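Local coordinates for cytochrome c XoxG (Methylobacterium extorquens, PDB 6ONQ), which probably carries electrons through a covalently bound heme c, as a c-type cytochrome linked to lanthanide-dependent methanol oxidation, at residues A[72-76]-A[77-81]. Sequence-based numbering, arbitrary orientation.
Sequences HITND and GKKVD
Thr74 and Lys79 exchange two backbone hydrogen bonds: Thr74 N to Lys79 O is 2.9 Å with an N-H...O angle of 160°, and Lys79 N to Thr74 O is 3.1 Å. Lys78 N also turns to Thr74 O, but at 3.4 Å that bond is weak. Two successive lysines facing one threonine define a classic beta bulge, placed where strands 69-74 and 79-80 form the last hairpin of a small antiparallel sheet, away from the heme. Asn75, Asp76 and Gly77, all with positive phi, turn the chain; across the turn Lys78 NZ bends back to Asn75 O in a weak bond.

Among apolar contacts, Ile73 and Val80 lie side by side on one face, CD1 of Ile73 meeting CG1 of Val80 at 3.8 Å. Chi1 of -38° sets CG1 of Ile73 beside its own backbone N and turns CG2 anti to it, so that CG2 lies 3.8 Å from Gly77 CA. Cutting Ile73 back to an alanine would probably cost Val80 CG1 this contact and open a gap over Gly77. On the other face the Lys79 chain runs alongside Thr74, its CB 3.4 Å from Thr74 OG1.

At the open end, Asp81 N bonds weakly to His72 O, and Asp81 OD1 accepts a weak bond from His72 N. The same OD1 pairs with Thr84 OG1, while OD2 weakly caps Phe83 N as helix 82-94 begins.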
loop_
_atom_site.group_PDB
_atom_site.type_symbol
_atom_site.label_atom_id
_atom_site.label_comp_id
_atom_site.label_asym_id
_atom_site.label_seq_id
_atom_site.Cartn_x
_atom_site.Cartn_y
_atom_site.Cartn_z
ATOM N N HIS A 72 -8.697 -0.324 -3.559
ATOM C CA HIS A 72 -10.090 -0.530 -3.956
ATOM C C HIS A 72 -10.521 -1.884 -3.397
ATOM O O HIS A 72 -10.229 -2.921 -3.998
ATOM C CB HIS A 72 -10.261 -0.474 -5.462
ATOM C CG HIS A 72 -11.682 -0.616 -5.904
ATOM N ND1 HIS A 72 -12.050 -1.354 -7.008
ATOM C CD2 HIS A 72 -12.829 -0.119 -5.387
ATOM C CE1 HIS A 72 -13.361 -1.303 -7.156
ATOM N NE2 HIS A 72 -13.857 -0.561 -6.183
ATOM N N ILE A 73 -11.203 -1.854 -2.252
ATOM C CA ILE A 73 -11.737 -3.039 -1.589
ATOM C C ILE A 73 -13.191 -3.215 -1.997
ATOM O O ILE A 73 -13.922 -2.234 -2.182
ATOM C CB ILE A 73 -11.610 -2.925 -0.059
ATOM C CG1 ILE A 73 -10.292 -2.257 0.322
ATOM C CG2 ILE A 73 -11.710 -4.277 0.595
ATOM C CD1 ILE A 73 -9.087 -3.000 -0.125
ATOM N N THR A 74 -13.620 -4.469 -2.131
ATOM C CA THR A 74 -14.948 -4.778 -2.637
ATOM C C THR A 74 -15.493 -6.011 -1.923
ATOM O O THR A 74 -14.785 -6.685 -1.167
ATOM C CB THR A 74 -14.916 -4.966 -4.158
ATOM O OG1 THR A 74 -13.690 -5.614 -4.534
ATOM C CG2 THR A 74 -15.010 -3.607 -4.864
ATOM N N ASN A 75 -16.779 -6.275 -2.158
ATOM C CA ASN A 75 -17.533 -7.381 -1.554
ATOM C C ASN A 75 -17.261 -7.514 -0.057
ATOM O O ASN A 75 -16.777 -8.534 0.434
ATOM C CB ASN A 75 -17.261 -8.698 -2.273
ATOM C CG ASN A 75 -17.369 -8.566 -3.773
ATOM O OD1 ASN A 75 -17.992 -7.627 -4.281
ATOM N ND2 ASN A 75 -16.774 -9.507 -4.495
ATOM N N ASP A 76 -17.600 -6.445 0.660
ATOM C CA ASP A 76 -17.633 -6.435 2.120
ATOM C C ASP A 76 -16.291 -6.842 2.725
ATOM O O ASP A 76 -16.202 -7.719 3.587
ATOM C CB ASP A 76 -18.770 -7.314 2.639
ATOM C CG ASP A 76 -20.092 -6.560 2.727
ATOM O OD1 ASP A 76 -20.821 -6.511 1.714
ATOM O OD2 ASP A 76 -20.397 -6.005 3.806
ATOM N N GLY A 77 -15.234 -6.184 2.258
ATOM C CA GLY A 77 -13.940 -6.285 2.900
ATOM C C GLY A 77 -13.155 -7.537 2.602
ATOM O O GLY A 77 -12.211 -7.847 3.339
ATOM N N LYS A 78 -13.496 -8.261 1.539
ATOM C CA LYS A 78 -12.840 -9.525 1.222
ATOM C C LYS A 78 -12.018 -9.476 -0.056
ATOM O O LYS A 78 -10.915 -10.025 -0.094
ATOM C CB LYS A 78 -13.884 -10.642 1.123
ATOM C CG LYS A 78 -14.615 -10.897 2.440
ATOM C CD LYS A 78 -15.332 -12.239 2.436
ATOM C CE LYS A 78 -16.449 -12.290 1.391
ATOM N NZ LYS A 78 -17.621 -11.439 1.761
ATOM N N LYS A 79 -12.515 -8.806 -1.090
ATOM C CA LYS A 79 -11.805 -8.676 -2.355
ATOM C C LYS A 79 -11.001 -7.374 -2.372
ATOM O O LYS A 79 -11.454 -6.350 -1.855
ATOM C CB LYS A 79 -12.810 -8.713 -3.509
ATOM C CG LYS A 79 -12.197 -9.012 -4.856
ATOM C CD LYS A 79 -13.176 -8.761 -5.993
ATOM C CE LYS A 79 -12.442 -8.797 -7.336
ATOM N NZ LYS A 79 -13.221 -9.321 -8.490
ATOM N N VAL A 80 -9.799 -7.416 -2.956
ATOM C CA VAL A 80 -8.918 -6.253 -3.013
ATOM C C VAL A 80 -8.386 -6.081 -4.427
ATOM O O VAL A 80 -8.288 -7.039 -5.195
ATOM C CB VAL A 80 -7.733 -6.348 -2.029
ATOM C CG1 VAL A 80 -8.214 -6.642 -0.609
ATOM C CG2 VAL A 80 -6.739 -7.379 -2.504
ATOM N N ASP A 81 -8.038 -4.839 -4.767
ATOM C CA ASP A 81 -7.427 -4.546 -6.055
ATOM C C ASP A 81 -6.054 -5.203 -6.143
ATOM O O ASP A 81 -5.486 -5.659 -5.147
ATOM C CB ASP A 81 -7.307 -3.031 -6.273
ATOM C CG ASP A 81 -6.103 -2.401 -5.537
ATOM O OD1 ASP A 81 -6.125 -2.300 -4.283
ATOM O OD2 ASP A 81 -5.138 -1.979 -6.219
#